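Local coordinates for protein muramidase (PDB 6ZM8) that probably hydrolyses the glycan backbone of bacterial peptidoglycan, as a fungal lysozyme-type muramidase of glycoside hydrolase family 25, at residues 14-19 / 52-57; 60-65 / 94-99; 104-109 / 138-143. One frame throughout, in Å; residues are numbered along the deposited sequence.

How the contacts relate
The three contacts follow one another along the chain of a single TIM-barrel-like domain. Contacts 1 and 2 share strand 55-61: contact 1 packs helix 16-22 against the turn leading into its start, and contact 2 pairs its far end with strand 93-95. Their centres are about 26 Å apart, on opposite sides of the chain's centre. Contact 3, about 10 Å from contact 2 between centres, joins the loop before helix 110-128 to helix 138-145; the two touch through Tyr-98 with Asp-139 and Glu-97 with Tyr-106. Contact 2 thus holds the paired acids of the probable active site at the strands' C-terminal end, with contact 3 beside it and contact 1, about 33 Å from contact 3 between centres, at the other end.

Contact 1 (14-19 / 52-57); sequences TDFARA and NGFIRG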
ATOM      1  N   THR A  14     -16.074  -7.371   7.373  1.00 11.59           N
ATOM      2  CA  THR A  14     -14.882  -8.205   7.429  1.00  9.25           C
ATOM      3  C   THR A  14     -14.834  -8.897   8.777  1.00  9.60           C
ATOM      4  O   THR A  14     -14.684  -8.257   9.810  1.00 11.77           O
ATOM      5  CB  THR A  14     -13.561  -7.447   7.197  1.00  9.12           C
ATOM      6  OG1 THR A  14     -13.658  -6.626   6.034  1.00  9.34           O
ATOM      7  CG2 THR A  14     -12.431  -8.421   7.063  1.00 10.22           C
ATOM      8  N   ASP A  15     -15.005 -10.207   8.762  1.00  9.41           N
ATOM      9  CA  ASP A  15     -14.874 -11.068   9.954  1.00 10.16           C
ATOM     10  C   ASP A  15     -13.444 -11.557  10.008  1.00  8.89           C
ATOM     11  O   ASP A  15     -13.045 -12.432   9.220  1.00  8.42           O
ATOM     12  CB  ASP A  15     -15.879 -12.185   9.868  1.00 11.03           C
ATOM     13  CG  ASP A  15     -15.815 -13.180  11.007  1.00 12.51           C
ATOM     14  OD1 ASP A  15     -14.824 -13.250  11.690  1.00 12.65           O
ATOM     15  OD2 ASP A  15     -16.784 -13.972  11.100  1.00 17.09           O
ATOM     16  N   PHE A  16     -12.637 -10.931  10.835  1.00  9.08           N
ATOM     17  CA  PHE A  16     -11.194 -11.238  10.840  1.00  8.43           C
ATOM     18  C   PHE A  16     -10.874 -12.602  11.457  1.00  8.54           C
ATOM     19  O   PHE A  16      -9.879 -13.197  11.106  1.00  8.65           O
ATOM     20  CB  PHE A  16     -10.393 -10.125  11.517  1.00  9.01           C
ATOM     21  CG  PHE A  16     -10.365  -8.860  10.707  1.00  9.71           C
ATOM     22  CD1 PHE A  16      -9.401  -8.690   9.714  1.00 10.85           C
ATOM     23  CD2 PHE A  16     -11.301  -7.850  10.908  1.00 11.51           C
ATOM     24  CE1 PHE A  16      -9.396  -7.485   8.980  1.00 11.30           C
ATOM     25  CE2 PHE A  16     -11.285  -6.663  10.205  1.00 12.42           C
ATOM     26  CZ  PHE A  16     -10.329  -6.490   9.261  1.00 12.08           C
ATOM     27  N   ALA A  17     -11.732 -13.097  12.368  1.00  9.57           N
ATOM     28  CA  ALA A  17     -11.528 -14.470  12.844  1.00  9.93           C
ATOM     29  C   ALA A  17     -11.681 -15.451  11.665  1.00  9.51           C
ATOM     30  O   ALA A  17     -10.868 -16.396  11.516  1.00  9.44           O
ATOM     31  CB  ALA A  17     -12.506 -14.791  13.953  1.00 12.05           C
ATOM     32  N   ARG A  18     -12.702 -15.240  10.847  1.00  9.19           N
ATOM     33  CA  ARG A  18     -12.903 -16.069   9.663  1.00  9.12           C
ATOM     34  C   ARG A  18     -11.720 -15.935   8.690  1.00  7.88           C
ATOM     35  O   ARG A  18     -11.251 -16.916   8.110  1.00  8.45           O
ATOM     36  CB  ARG A  18     -14.223 -15.698   8.974  1.00 10.47           C
ATOM     37  CG  ARG A  18     -14.462 -16.355   7.622  1.00 12.75           C
ATOM     38  CD  ARG A  18     -15.786 -15.884   7.008  1.00 15.19           C
ATOM     39  NE  ARG A  18     -15.803 -16.179   5.567  1.00 18.51           N
ATOM     40  CZ  ARG A  18     -16.754 -15.839   4.707  1.00 19.65           C
ATOM     41  NH1 ARG A  18     -16.609 -16.130   3.418  1.00 23.52           N
ATOM     42  NH2 ARG A  18     -17.804 -15.160   5.143  1.00 23.16           N
ATOM     43  N   ALA A  19     -11.237 -14.698   8.503  1.00  7.41           N
ATOM     44  CA  ALA A  19     -10.090 -14.489   7.617  1.00  7.09           C
ATOM     45  C   ALA A  19      -8.861 -15.231   8.139  1.00  6.75           C
ATOM     46  O   ALA A  19      -8.116 -15.841   7.346  1.00  6.92           O
ATOM     47  CB  ALA A  19      -9.829 -13.016   7.465  1.00  6.92           C
ATOM     48  N   ASN A  52      -7.584  -9.952  16.076  1.00  9.56           N
ATOM     49  CA  ASN A  52      -7.701 -11.304  15.505  1.00  9.76           C
ATOM     50  C   ASN A  52      -6.387 -11.797  14.922  1.00  9.58           C
ATOM     51  O   ASN A  52      -6.357 -12.714  14.105  1.00 11.66           O
ATOM     52  CB  ASN A  52      -8.843 -11.354  14.507  1.00 10.83           C
ATOM     53  CG  ASN A  52     -10.174 -11.254  15.194  1.00 12.27           C
ATOM     54  OD1 ASN A  52     -10.639 -12.234  15.769  1.00 15.76           O
ATOM     55  ND2 ASN A  52     -10.758 -10.068  15.245  1.00 12.32           N
ATOM     56  N   GLY A  53      -5.279 -11.269  15.430  1.00  9.51           N
ATOM     57  CA  GLY A  53      -3.970 -11.859  15.168  1.00 10.33           C
ATOM     58  C   GLY A  53      -3.347 -11.464  13.846  1.00  8.16           C
ATOM     59  O   GLY A  53      -2.352 -12.085  13.464  1.00  9.36           O
ATOM     60  N   PHE A  54      -3.873 -10.468  13.167  1.00  7.09           N
ATOM     61  CA  PHE A  54      -3.277 -10.023  11.909  1.00  6.51           C
ATOM     62  C   PHE A  54      -2.071  -9.114  12.116  1.00  6.14           C
ATOM     63  O   PHE A  54      -2.002  -8.292  13.011  1.00  7.00           O
ATOM     64  CB  PHE A  54      -4.310  -9.270  11.066  1.00  6.52           C
ATOM     65  CG  PHE A  54      -5.153 -10.213  10.273  1.00  6.21           C
ATOM     66  CD1 PHE A  54      -6.227 -10.885  10.840  1.00  7.57           C
ATOM     67  CD2 PHE A  54      -4.807 -10.539   8.966  1.00  6.66           C
ATOM     68  CE1 PHE A  54      -6.900 -11.880  10.134  1.00  8.42           C
ATOM     69  CE2 PHE A  54      -5.474 -11.530   8.270  1.00  7.34           C
ATOM     70  CZ  PHE A  54      -6.515 -12.208   8.865  1.00  7.74           C
ATOM     71  N   ILE A  55      -1.165  -9.248  11.145  1.00  6.05           N
ATOM     72  CA  ILE A  55      -0.197  -8.216  10.792  1.00  6.01           C
ATOM     73  C   ILE A  55      -0.961  -7.250   9.854  1.00  5.76           C
ATOM     74  O   ILE A  55      -1.684  -7.712   8.964  1.00  7.18           O
ATOM     75  CB  ILE A  55       1.035  -8.860  10.141  1.00  6.69           C
ATOM     76  CG1 ILE A  55       1.767  -9.724  11.180  1.00  7.93           C
ATOM     77  CG2 ILE A  55       1.939  -7.826   9.530  1.00  7.52           C
ATOM     78  CD1 ILE A  55       2.879 -10.588  10.651  1.00 12.05           C
ATOM     79  N   ARG A  56      -0.877  -5.954  10.096  1.00  5.31           N
ATOM     80  CA  ARG A  56      -1.732  -5.023   9.352  1.00  5.24           C
ATOM     81  C   ARG A  56      -0.988  -3.749   9.051  1.00  4.96           C
ATOM     82  O   ARG A  56      -0.099  -3.327   9.800  1.00  5.48           O
ATOM     83  CB  ARG A  56      -3.070  -4.747  10.055  1.00  6.17           C
ATOM     84  CG  ARG A  56      -2.985  -3.980  11.364  1.00  6.48           C
ATOM     85  CD  ARG A  56      -2.647  -4.851  12.577  1.00  6.70           C
ATOM     86  NE  ARG A  56      -2.708  -4.107  13.824  1.00  7.48           N
ATOM     87  CZ  ARG A  56      -1.752  -3.301  14.288  1.00  8.10           C
ATOM     88  NH1 ARG A  56      -0.584  -3.214  13.665  1.00  8.82           N
ATOM     89  NH2 ARG A  56      -1.964  -2.601  15.378  1.00  9.64           N
ATOM     90  N   GLY A  57      -1.401  -3.109   7.968  1.00  5.26           N
ATOM     91  CA  GLY A  57      -0.928  -1.791   7.619  1.00  5.69           C
ATOM     92  C   GLY A  57      -2.052  -0.973   7.010  1.00  4.79           C
ATOM     93  O   GLY A  57      -3.137  -1.485   6.724  1.00  5.24           O
TER
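At the end of the barrel where strand 55-61 begins, a T-shaped aromatic pair, Phe-16 with Phe-54, joins the first turn of helix 16-22 to the turn that feeds this strand. The edge of the Phe-16 ring is directed at the face of Phe-54; the centroids are 5.7 Å apart and the planes meet at 69°, with CD1 of Phe-16 4.0 Å from CD1 of Phe-54. In Phe-54 the CG atom is anti to the carbonyl carbon (chi1 -84°), which carries the ring to the helix. There its edge meets backbone: CE1 of Phe-54 lies 3.4 Å from Phe-16 O, which sits in the ring plane. CZ of Phe-54 is also in contact with Ala-19 CB, at 3.7 Å. Asn-52 covers the flank of the helix, its CB 3.6 Å from Phe-16 CB and its OD1 beside the methyl of Ala-17, while its ND2 is held by Gly-48 O. On one face of Phe-16, Thr-14 CG2 stands over the ring centre. Asp-15 is the N-cap: Arg-18 N donates to Asp-15 OD1 at 3.0 Å, nearly straight at 169°, from above the carboxylate plane. The aromatic pair is buried between three elements: Phe-16 reaches Phe-5 and Ile-7 of strand 2-7, Phe-54 touches Val-27 of strand 26-33, and both side chains touch Ala-49 of helix 42-51.

Contact 2 (60-65 / 94-99); sequences HFAQPA and LDIEYN
His-60 and Phe-61 pair in parallel with Leu-94 and Asp-95, and two bonds document the register: Asp-95 N to His-60 O at 2.8 Å and Ala-62 N to Asp-95 O at 2.9 Å. Phe-61 and Asp-95 project from the same sheet face. With CG anti to its nitrogen (chi1 -169°), Phe-61 packs its ring across the Glu-97 chain, CE2 3.6 Å from Glu-97 CG, and brings CD2 up to Asp-95 OD2 at 3.4 Å, ring and carboxylate planes 72° apart. Replacing Phe-61 by an alanine would probably deprive both acids of this apolar wall and let the Glu-97 chain swing. Ile-96 CD1 touches both Ala-62 CB and Pro-64 CG, 3.7 Å from each. Where the strands diverge, water takes over: one molecule accepts from Glu-97 N at 2.9 Å and lies within bonding distance of Ala-62 O and Asp-95 O, and a second donates to Gln-63 OE1 and Asn-99 OD1. Asp-95 and Glu-97 form an Asp-X-Glu pattern at a strand's C-terminal end, as in GH25 relatives; the aromatic packing beside the two carboxylates, with the water on the backbone, probably helps to place them, consistent with the family's paired-acid hydrolytic site.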
ATOM      1  N   HIS A  60      -2.618   4.858   1.586  1.00  4.67           N
ATOM      2  CA  HIS A  60      -3.018   6.216   1.209  1.00  4.75           C
ATOM      3  C   HIS A  60      -3.224   6.263  -0.289  1.00  4.75           C
ATOM      4  O   HIS A  60      -2.318   5.892  -1.061  1.00  5.25           O
ATOM      5  CB  HIS A  60      -1.849   7.177   1.542  1.00  4.92           C
ATOM      6  CG  HIS A  60      -2.144   8.574   1.095  1.00  4.96           C
ATOM      7  ND1 HIS A  60      -3.021   9.383   1.813  1.00  5.58           N
ATOM      8  CD2 HIS A  60      -1.728   9.234  -0.019  1.00  5.38           C
ATOM      9  CE1 HIS A  60      -3.087  10.517   1.141  1.00  5.90           C
ATOM     10  NE2 HIS A  60      -2.349  10.459   0.011  1.00  5.55           N
ATOM     11  N   PHE A  61      -4.385   6.754  -0.745  1.00  5.02           N
ATOM     12  CA  PHE A  61      -4.612   6.954  -2.174  1.00  5.22           C
ATOM     13  C   PHE A  61      -4.075   8.326  -2.586  1.00  5.20           C
ATOM     14  O   PHE A  61      -4.609   9.382  -2.187  1.00  5.58           O
ATOM     15  CB  PHE A  61      -6.087   6.785  -2.545  1.00  5.91           C
ATOM     16  CG  PHE A  61      -6.274   6.734  -4.047  1.00  6.52           C
ATOM     17  CD1 PHE A  61      -6.300   7.876  -4.836  1.00  6.74           C
ATOM     18  CD2 PHE A  61      -6.313   5.517  -4.681  1.00  8.37           C
ATOM     19  CE1 PHE A  61      -6.375   7.793  -6.227  1.00  7.35           C
ATOM     20  CE2 PHE A  61      -6.414   5.431  -6.055  1.00  9.85           C
ATOM     21  CZ  PHE A  61      -6.441   6.564  -6.834  1.00  8.56           C
ATOM     22  N   ALA A  62      -2.998   8.308  -3.372  1.00  5.17           N
ATOM     23  CA  ALA A  62      -2.332   9.521  -3.803  1.00  5.33           C
ATOM     24  C   ALA A  62      -3.225  10.365  -4.731  1.00  5.50           C
ATOM     25  O   ALA A  62      -3.863   9.841  -5.638  1.00  6.03           O
ATOM     26  CB  ALA A  62      -1.085   9.170  -4.574  1.00  5.74           C
ATOM     27  N   GLN A  63      -3.132  11.681  -4.522  1.00  6.01           N
ATOM     28  CA  GLN A  63      -3.765  12.667  -5.413  1.00  6.28           C
ATOM     29  C   GLN A  63      -2.697  13.680  -5.806  1.00  6.50           C
ATOM     30  O   GLN A  63      -2.601  14.755  -5.194  1.00  7.20           O
ATOM     31  CB  GLN A  63      -4.977  13.313  -4.731  1.00  7.23           C
ATOM     32  CG  GLN A  63      -6.160  12.361  -4.654  1.00  7.81           C
ATOM     33  CD  GLN A  63      -6.864  12.134  -5.987  1.00  8.14           C
ATOM     34  OE1 GLN A  63      -6.489  12.723  -7.005  1.00  9.04           O
ATOM     35  NE2 GLN A  63      -7.882  11.277  -5.964  1.00 10.13           N
ATOM     36  N   PRO A  64      -1.840  13.360  -6.773  1.00  6.21           N
ATOM     37  CA  PRO A  64      -0.629  14.169  -6.980  1.00  6.79           C
ATOM     38  C   PRO A  64      -0.853  15.586  -7.474  1.00  7.54           C
ATOM     39  O   PRO A  64       0.084  16.392  -7.351  1.00  9.59           O
ATOM     40  CB  PRO A  64       0.219  13.369  -7.968  1.00  7.30           C
ATOM     41  CG  PRO A  64      -0.208  11.930  -7.669  1.00  6.77           C
ATOM     42  CD  PRO A  64      -1.706  12.048  -7.464  1.00  5.95           C
ATOM     43  N   ALA A  65      -2.015  15.890  -8.045  1.00  8.25           N
ATOM     44  CA  ALA A  65      -2.291  17.251  -8.485  1.00 10.09           C
ATOM     45  C   ALA A  65      -2.886  18.119  -7.373  1.00 10.51           C
ATOM     46  O   ALA A  65      -2.945  19.328  -7.563  1.00 14.79           O
ATOM     47  CB  ALA A  65      -3.164  17.276  -9.723  1.00 11.21           C
ATOM     48  N   LEU A  94       1.824   3.647  -0.186  1.00  4.59           N
ATOM     49  CA  LEU A  94       1.409   4.697  -1.104  1.00  4.69           C
ATOM     50  C   LEU A  94       0.741   4.015  -2.308  1.00  4.55           C
ATOM     51  O   LEU A  94       1.419   3.333  -3.082  1.00  5.01           O
ATOM     52  CB  LEU A  94       2.624   5.490  -1.557  1.00  5.01           C
ATOM     53  CG  LEU A  94       2.324   6.571  -2.596  1.00  5.49           C
ATOM     54  CD1 LEU A  94       1.406   7.655  -2.036  1.00  5.94           C
ATOM     55  CD2 LEU A  94       3.618   7.180  -3.102  1.00  6.64           C
ATOM     56  N   ASP A  95      -0.576   4.222  -2.459  1.00  4.77           N
ATOM     57  CA  ASP A  95      -1.332   3.695  -3.606  1.00  4.75           C
ATOM     58  C   ASP A  95      -1.309   4.791  -4.668  1.00  4.73           C
ATOM     59  O   ASP A  95      -2.044   5.800  -4.568  1.00  5.25           O
ATOM     60  CB  ASP A  95      -2.729   3.347  -3.117  1.00  5.53           C
ATOM     61  CG  ASP A  95      -3.699   2.933  -4.182  1.00  6.25           C
ATOM     62  OD1 ASP A  95      -3.318   2.954  -5.370  1.00  6.88           O
ATOM     63  OD2 ASP A  95      -4.845   2.596  -3.823  1.00 10.01           O
ATOM     64  N   ILE A  96      -0.417   4.609  -5.638  1.00  4.58           N
ATOM     65  CA  ILE A  96      -0.115   5.604  -6.660  1.00  4.88           C
ATOM     66  C   ILE A  96      -0.438   4.971  -8.030  1.00  5.17           C
ATOM     67  O   ILE A  96       0.292   4.088  -8.516  1.00  5.95           O
ATOM     68  CB  ILE A  96       1.312   6.170  -6.503  1.00  5.51           C
ATOM     69  CG1 ILE A  96       1.660   7.166  -7.594  1.00  6.52           C
ATOM     70  CG2 ILE A  96       2.399   5.102  -6.433  1.00  6.08           C
ATOM     71  CD1 ILE A  96       0.835   8.422  -7.611  1.00  7.50           C
ATOM     72  N   GLU A  97      -1.577   5.366  -8.579  1.00  5.44           N
ATOM     73  CA  GLU A  97      -2.163   4.672  -9.706  0.70  5.92           C
ATOM     74  C   GLU A  97      -3.061   5.640 -10.490  1.00  5.57           C
ATOM     75  O   GLU A  97      -3.144   6.827 -10.207  1.00  6.16           O
ATOM     76  CB  GLU A  97      -2.989   3.458  -9.221  0.70  6.64           C
ATOM     77  CG  GLU A  97      -4.195   3.875  -8.397  0.70  6.99           C
ATOM     78  CD  GLU A  97      -5.093   2.677  -8.090  0.70  7.84           C
ATOM     79  OE1 GLU A  97      -5.984   2.382  -8.927  0.70 11.00           O
ATOM     80  OE2 GLU A  97      -4.964   2.071  -7.030  0.70  7.13           O
ATOM     81  N   TYR A  98      -3.781   5.063 -11.449  1.00  5.75           N
ATOM     82  CA  TYR A  98      -4.609   5.813 -12.407  1.00  5.75           C
ATOM     83  C   TYR A  98      -5.485   6.838 -11.685  1.00  6.25           C
ATOM     84  O   TYR A  98      -6.244   6.532 -10.758  1.00  6.95           O
ATOM     85  CB  TYR A  98      -5.551   4.851 -13.166  1.00  6.36           C
ATOM     86  CG  TYR A  98      -4.869   3.582 -13.633  1.00  5.83           C
ATOM     87  CD1 TYR A  98      -4.226   3.505 -14.865  1.00  5.98           C
ATOM     88  CD2 TYR A  98      -4.846   2.457 -12.816  1.00  6.33           C
ATOM     89  CE1 TYR A  98      -3.556   2.350 -15.246  1.00  6.13           C
ATOM     90  CE2 TYR A  98      -4.207   1.307 -13.194  1.00  6.43           C
ATOM     91  CZ  TYR A  98      -3.555   1.248 -14.401  1.00  6.28           C
ATOM     92  OH  TYR A  98      -2.936   0.055 -14.703  1.00  6.93           O
ATOM     93  N   ASN A  99      -5.456   8.061 -12.209  1.00  6.42           N
ATOM     94  CA  ASN A  99      -6.387   9.092 -11.723  1.00  6.68           C
ATOM     95  C   ASN A  99      -7.836   8.608 -11.849  1.00  8.67           C
ATOM     96  O   ASN A  99      -8.268   8.266 -12.953  1.00 10.23           O
ATOM     97  CB  ASN A  99      -6.156  10.316 -12.584  1.00  7.14           C
ATOM     98  CG  ASN A  99      -6.970  11.529 -12.170  1.00  7.30           C
ATOM     99  OD1 ASN A  99      -7.747  11.503 -11.203  1.00  7.97           O
ATOM    100  ND2 ASN A  99      -6.763  12.605 -12.921  1.00  7.76           N
TER
HETATM  101  O   HOH W   1      -3.038   7.246  -6.893  1.00  6.41           O
HETATM  102  O   HOH W   2      -8.239  13.066  -9.065  1.00 14.34           O

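Contact 3 (104-109 / 138-143); sequences TCYGLS and TDWWTQ
Trp-140, in the first turn of helix 138-145, donates its indole N-H to Thr-104 in the loop that precedes helix 110-128 of the TIM-barrel-like fold. The NE1 to Thr-104 O distance is 3.0 Å with a 162° angle at the hydrogen; the oxygen lies in the indole plane, whereas the nitrogen approaches from above the carbonyl plane. The Trp-140 CG atom is anti to its backbone nitrogen (chi1 -175°), and this torsion sends the indole away from the helix to the loop. Thr-104 OG1 also comes within 3.3 Å of Trp-140 CD1. At the benzo end, Trp-140 CZ2 meets the edge of Tyr-106, 4.1 Å from its CE1, the two side chains crossing at about a right angle. Obliquely over the indole, Cys-105 SG makes a sulfur-aromatic contact, 5.4 Å from the centroid of the five-membered ring and 29° off its normal.

A second shell positions these groups. Cys-105 forms a disulfide with Cys-144 of the same helix, a covalent tie between loop and helix. Cys-105 to Leu-108 form a type I' turn, closed by Leu-108 N to Cys-105 O at 3.2 Å, with positive phi at Tyr-106 and Gly-107. Tyr-106 OH bonds to Glu-97 O, and Tyr-98 packs edge-to-face with Trp-140, linking this site to the strand-end loop beside it. Toward the surface, a water lies 2.8 Å from Thr-104 OG1; its weak link to Gln-143 OE1 is doubtful. Further on, Ser-109 caps helix 110-128 through Ala-112 N. Within the other helix, Thr-138 O accepts twice: Thr-142 N at 2.9 Å and Thr-142 OG1 at 2.8 Å reach it from opposite faces of its carbonyl plane.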
ATOM      1  N   THR A 104      -4.935   9.998 -16.616  1.00  8.10           N
ATOM      2  CA  THR A 104      -4.297   8.994 -15.791  1.00  6.89           C
ATOM      3  C   THR A 104      -3.086   9.496 -14.986  1.00  6.02           C
ATOM      4  O   THR A 104      -2.937   9.067 -13.860  1.00  6.14           O
ATOM      5  CB  THR A 104      -3.990   7.745 -16.623  1.00  7.14           C
ATOM      6  OG1 THR A 104      -3.508   6.730 -15.734  1.00  9.47           O
ATOM      7  CG2 THR A 104      -3.025   7.947 -17.722  1.00  8.03           C
ATOM      8  N   CYS A 105      -2.266  10.360 -15.570  1.00  6.11           N
ATOM      9  CA  CYS A 105      -1.053  10.870 -14.902  1.00  5.94           C
ATOM     10  C   CYS A 105      -1.282  12.203 -14.165  1.00  5.85           C
ATOM     11  O   CYS A 105      -0.316  12.824 -13.729  1.00  6.32           O
ATOM     12  CB  CYS A 105       0.121  10.982 -15.848  1.00  6.54           C
ATOM     13  SG  CYS A 105       0.566   9.429 -16.704  1.00  6.92           S
ATOM     14  N   TYR A 106      -2.556  12.604 -14.009  1.00  5.99           N
ATOM     15  CA  TYR A 106      -2.944  13.733 -13.148  1.00  6.28           C
ATOM     16  C   TYR A 106      -2.448  15.085 -13.695  1.00  6.60           C
ATOM     17  O   TYR A 106      -2.469  16.065 -12.964  1.00  7.83           O
ATOM     18  CB  TYR A 106      -2.489  13.570 -11.688  1.00  6.38           C
ATOM     19  CG  TYR A 106      -3.025  12.339 -11.000  1.00  5.97           C
ATOM     20  CD1 TYR A 106      -2.358  11.114 -11.096  1.00  5.95           C
ATOM     21  CD2 TYR A 106      -4.163  12.382 -10.210  1.00  6.21           C
ATOM     22  CE1 TYR A 106      -2.807   9.976 -10.428  1.00  5.75           C
ATOM     23  CE2 TYR A 106      -4.627  11.266  -9.533  1.00  6.15           C
ATOM     24  CZ  TYR A 106      -3.953  10.052  -9.646  1.00  5.86           C
ATOM     25  OH  TYR A 106      -4.458   8.979  -8.970  1.00  6.18           O
ATOM     26  N   GLY A 107      -2.012  15.129 -14.948  1.00  6.80           N
ATOM     27  CA  GLY A 107      -1.468  16.359 -15.520  1.00  7.31           C
ATOM     28  C   GLY A 107      -0.016  16.626 -15.166  1.00  7.12           C
ATOM     29  O   GLY A 107       0.503  17.665 -15.590  1.00  9.16           O
ATOM     30  N   LEU A 108       0.633  15.748 -14.419  1.00  6.09           N
ATOM     31  CA  LEU A 108       2.040  15.960 -14.086  1.00  6.20           C
ATOM     32  C   LEU A 108       2.923  15.391 -15.195  1.00  5.86           C
ATOM     33  O   LEU A 108       2.613  14.369 -15.798  1.00  6.72           O
ATOM     34  CB  LEU A 108       2.431  15.285 -12.757  1.00  6.28           C
ATOM     35  CG  LEU A 108       2.067  16.038 -11.477  1.00  6.51           C
ATOM     36  CD1 LEU A 108       0.569  16.094 -11.206  1.00  7.71           C
ATOM     37  CD2 LEU A 108       2.785  15.426 -10.271  1.00  7.13           C
ATOM     38  N   SER A 109       4.088  16.016 -15.426  1.00  5.94           N
ATOM     39  CA  SER A 109       5.116  15.382 -16.222  1.00  5.84           C
ATOM     40  C   SER A 109       5.683  14.175 -15.449  1.00  5.61           C
ATOM     41  O   SER A 109       5.459  14.013 -14.263  1.00  5.90           O
ATOM     42  CB  SER A 109       6.221  16.368 -16.546  1.00  6.13           C
ATOM     43  OG  SER A 109       6.794  16.816 -15.332  1.00  6.63           O
ATOM     44  N   THR A 138       2.560  -1.885 -13.415  1.00  5.00           N
ATOM     45  CA  THR A 138       3.694  -1.617 -14.277  1.00  5.22           C
ATOM     46  C   THR A 138       3.325  -0.635 -15.400  1.00  5.36           C
ATOM     47  O   THR A 138       4.129   0.239 -15.747  1.00  5.83           O
ATOM     48  CB  THR A 138       4.282  -2.921 -14.815  1.00  6.00           C
ATOM     49  OG1 THR A 138       4.679  -3.640 -13.662  1.00  6.78           O
ATOM     50  CG2 THR A 138       5.441  -2.688 -15.752  1.00  7.12           C
ATOM     51  N   ASP A 139       2.138  -0.788 -15.951  1.00  5.42           N
ATOM     52  CA  ASP A 139       1.725   0.094 -17.043  1.00  5.84           C
ATOM     53  C   ASP A 139       1.533   1.535 -16.552  1.00  5.55           C
ATOM     54  O   ASP A 139       1.963   2.475 -17.247  1.00  6.58           O
ATOM     55  CB  ASP A 139       0.481  -0.465 -17.757  1.00  6.65           C
ATOM     56  CG  ASP A 139      -0.675  -0.812 -16.824  1.00  6.96           C
ATOM     57  OD1 ASP A 139      -0.485  -1.694 -15.970  1.00  7.78           O
ATOM     58  OD2 ASP A 139      -1.755  -0.193 -16.968  1.00  8.21           O
ATOM     59  N   TRP A 140       0.911   1.738 -15.396  1.00  5.24           N
ATOM     60  CA  TRP A 140       0.766   3.123 -14.904  1.00  5.26           C
ATOM     61  C   TRP A 140       2.143   3.715 -14.628  1.00  5.18           C
ATOM     62  O   TRP A 140       2.453   4.848 -14.986  1.00  5.56           O
ATOM     63  CB  TRP A 140      -0.111   3.184 -13.645  1.00  5.36           C
ATOM     64  CG  TRP A 140      -0.357   4.607 -13.202  1.00  5.42           C
ATOM     65  CD1 TRP A 140      -1.406   5.380 -13.573  1.00  6.06           C
ATOM     66  CD2 TRP A 140       0.478   5.433 -12.375  1.00  5.13           C
ATOM     67  NE1 TRP A 140      -1.308   6.641 -13.040  1.00  6.21           N
ATOM     68  CE2 TRP A 140      -0.144   6.709 -12.316  1.00  5.58           C
ATOM     69  CE3 TRP A 140       1.700   5.249 -11.711  1.00  5.25           C
ATOM     70  CZ2 TRP A 140       0.421   7.775 -11.636  1.00  5.57           C
ATOM     71  CZ3 TRP A 140       2.281   6.331 -11.057  1.00  5.37           C
ATOM     72  CH2 TRP A 140       1.648   7.582 -11.028  1.00  5.56           C
ATOM     73  N   TRP A 141       2.981   2.923 -13.954  1.00  4.91           N
ATOM     74  CA  TRP A 141       4.305   3.405 -13.564  1.00  5.01           C
ATOM     75  C   TRP A 141       5.119   3.781 -14.794  1.00  5.19           C
ATOM     76  O   TRP A 141       5.866   4.780 -14.800  1.00  5.49           O
ATOM     77  CB  TRP A 141       5.010   2.298 -12.748  1.00  5.18           C
ATOM     78  CG  TRP A 141       6.249   2.773 -12.060  1.00  5.19           C
ATOM     79  CD1 TRP A 141       7.550   2.573 -12.453  1.00  5.34           C
ATOM     80  CD2 TRP A 141       6.290   3.494 -10.830  1.00  4.94           C
ATOM     81  NE1 TRP A 141       8.396   3.123 -11.528  1.00  5.44           N
ATOM     82  CE2 TRP A 141       7.660   3.695 -10.525  1.00  5.31           C
ATOM     83  CE3 TRP A 141       5.316   3.956  -9.929  1.00  5.07           C
ATOM     84  CZ2 TRP A 141       8.081   4.360  -9.380  1.00  5.83           C
ATOM     85  CZ3 TRP A 141       5.728   4.611  -8.790  1.00  5.56           C
ATOM     86  CH2 TRP A 141       7.106   4.804  -8.513  1.00  5.99           C
ATOM     87  N   THR A 142       5.015   2.984 -15.842  1.00  5.42           N
ATOM     88  CA  THR A 142       5.745   3.289 -17.079  1.00  5.92           C
ATOM     89  C   THR A 142       5.270   4.620 -17.674  1.00  5.97           C
ATOM     90  O   THR A 142       6.081   5.492 -17.991  1.00  6.92           O
ATOM     91  CB  THR A 142       5.601   2.115 -18.059  1.00  6.74           C
ATOM     92  OG1 THR A 142       6.192   0.944 -17.488  1.00  7.52           O
ATOM     93  CG2 THR A 142       6.251   2.398 -19.379  1.00  8.18           C
ATOM     94  N   GLN A 143       3.970   4.764 -17.829  0.50  5.83           N
ATOM     95  CA  GLN A 143       3.489   5.984 -18.482  0.50  6.15           C
ATOM     96  C   GLN A 143       3.713   7.229 -17.644  0.50  6.23           C
ATOM     97  O   GLN A 143       3.944   8.326 -18.175  0.50  6.73           O
ATOM     98  CB  GLN A 143       2.000   5.828 -18.703  0.50  7.02           C
ATOM     99  CG  GLN A 143       1.717   4.758 -19.698  0.50  8.85           C
ATOM    100  CD  GLN A 143       0.259   4.622 -20.006  0.50  8.77           C
ATOM    101  OE1 GLN A 143      -0.519   5.540 -20.023  0.50 10.43           O
ATOM    102  NE2 GLN A 143      -0.169   3.500 -20.588  0.50  9.96           N
TER
HETATM  103  O   HOH W   3      -1.122   5.519 -16.688  1.00  9.07           O